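Local coordinates for protein p-nitrophenyl phosphatase (Pho2) (Archaeoglobus fulgidus, PDB 3QGM) that probably acts as a metal-dependent phosphatase of the haloacid dehalogenase superfamily, and binds a calcium ion in the crystal, at residues F156-D160 against G161-G165. Numbering follows the deposited sequence. Where two conformers were deposited one is given.
Sequences FPAED and GPIPG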
loop_
_atom_site.group_PDB
_atom_site.type_symbol
_atom_site.label_atom_id
_atom_site.label_comp_id
_atom_site.label_asym_id
_atom_site.label_seq_id
_atom_site.Cartn_x
_atom_site.Cartn_y
_atom_site.Cartn_z
ATOM N N PHE A 156 -0.028 11.637 7.648
ATOM C CA PHE A 156 -0.432 12.680 8.602
ATOM C C PHE A 156 0.730 13.008 9.543
ATOM O O PHE A 156 1.290 12.100 10.152
ATOM C CB PHE A 156 -1.644 12.246 9.413
ATOM C CG PHE A 156 -2.017 13.221 10.479
ATOM C CD1 PHE A 156 -2.532 14.469 10.142
ATOM C CD2 PHE A 156 -1.857 12.902 11.815
ATOM C CE1 PHE A 156 -2.856 15.404 11.130
ATOM C CE2 PHE A 156 -2.185 13.827 12.807
ATOM C CZ PHE A 156 -2.681 15.087 12.449
ATOM N N PRO A 157 1.101 14.303 9.648
ATOM C CA PRO A 157 2.222 14.692 10.522
ATOM C C PRO A 157 1.818 14.708 11.998
ATOM O O PRO A 157 1.489 15.767 12.497
ATOM C CB PRO A 157 2.558 16.119 10.064
ATOM C CG PRO A 157 1.229 16.659 9.476
ATOM C CD PRO A 157 0.458 15.457 8.985
ATOM N N ALA A 158 1.843 13.562 12.690
ATOM C CA ALA A 158 1.352 13.510 14.072
ATOM C C ALA A 158 2.378 13.862 15.147
ATOM O O ALA A 158 3.566 14.081 14.890
ATOM C CB ALA A 158 0.687 12.157 14.391
ATOM N N GLU A 159 1.833 13.948 16.356
ATOM C CA GLU A 159 2.583 14.225 17.576
ATOM C C GLU A 159 3.994 13.650 17.520
ATOM O O GLU A 159 4.977 14.389 17.531
ATOM C CB GLU A 159 1.827 13.667 18.812
ATOM C CG GLU A 159 0.270 13.726 18.731
ATOM C CD GLU A 159 -0.436 13.511 20.080
ATOM O OE1 GLU A 159 0.185 13.706 21.158
ATOM O OE2 GLU A 159 -1.629 13.155 20.054
ATOM N N ASP A 160 4.082 12.324 17.457
ATOM C CA ASP A 160 5.363 11.634 17.563
ATOM C C ASP A 160 6.058 11.376 16.216
ATOM O O ASP A 160 7.039 10.663 16.167
ATOM C CB ASP A 160 5.175 10.314 18.345
ATOM C CG ASP A 160 4.227 9.323 17.655
ATOM O OD1 ASP A 160 3.042 9.639 17.409
ATOM O OD2 ASP A 160 4.667 8.182 17.394
ATOM N N GLY A 161 5.559 11.957 15.131
ATOM C CA GLY A 161 6.087 11.633 13.812
ATOM C C GLY A 161 5.021 11.299 12.778
ATOM O O GLY A 161 3.808 11.325 13.050
ATOM N N PRO A 162 5.468 11.026 11.549
ATOM C CA PRO A 162 4.519 10.773 10.499
ATOM C C PRO A 162 3.782 9.464 10.710
ATOM O O PRO A 162 4.384 8.507 11.192
ATOM C CB PRO A 162 5.408 10.679 9.260
ATOM C CG PRO A 162 6.681 11.121 9.637
ATOM C CD PRO A 162 6.841 10.955 11.060
ATOM N N ILE A 163 2.507 9.448 10.329
ATOM C CA ILE A 163 1.713 8.215 10.318
ATOM C C ILE A 163 0.936 8.067 9.004
ATOM O O ILE A 163 0.745 9.041 8.249
ATOM C CB ILE A 163 0.792 8.106 11.537
ATOM C CG1 ILE A 163 -0.391 9.097 11.456
ATOM C CG2 ILE A 163 1.605 8.336 12.799
ATOM C CD1 ILE A 163 -1.320 9.100 12.715
ATOM N N PRO A 164 0.539 6.814 8.664
ATOM C CA PRO A 164 -0.176 6.625 7.384
ATOM C C PRO A 164 -1.532 7.352 7.387
ATOM O O PRO A 164 -2.208 7.378 8.393
ATOM C CB PRO A 164 -0.460 5.113 7.344
ATOM C CG PRO A 164 0.526 4.514 8.242
ATOM C CD PRO A 164 0.834 5.517 9.317
ATOM N N GLY A 165 -1.919 7.905 6.259
ATOM C CA GLY A 165 -3.289 8.413 6.089
ATOM C C GLY A 165 -4.010 7.455 5.172
ATOM O O GLY A 165 -3.562 6.367 4.938
#
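F156 and I163 face each other as a hydrogen-bonded antiparallel pair, and their backbones are joined twice: F156 N donates to I163 O at 2.8 Å, and I163 N returns a bond of 2.9 Å to F156 O. On the same face their side chains run side by side, and with A158 they make up the packed part of the contact. In one of two deposited conformers, I163 CG1 stands between its own backbone N and carbonyl carbon (chi1 72°) and the chain continues extended (chi2 -176°), placing CD1 at the edge of the phenyl ring, near its plane, 3.9 Å from F156 CD2. The same methyl touches A158 CB at 4.0 Å. These strands, 155-158 and 161-164, form a two-stranded beta hairpin closed by a type I turn from A158 to G161, at the surface beside the calcium site; the F156 side chain lies about 5 Å from that of the metal ligand D16. The exposed turn end is looser: G161 N bonds A158 O well at 2.9 Å, although from above the carbonyl plane, whereas the reverse bond from A158 N to G161 O is weak. There D160 OD2 forms a salt bridge with R139 of the second subunit, and NE of that arginine is hydrogen-bonded to P162 O.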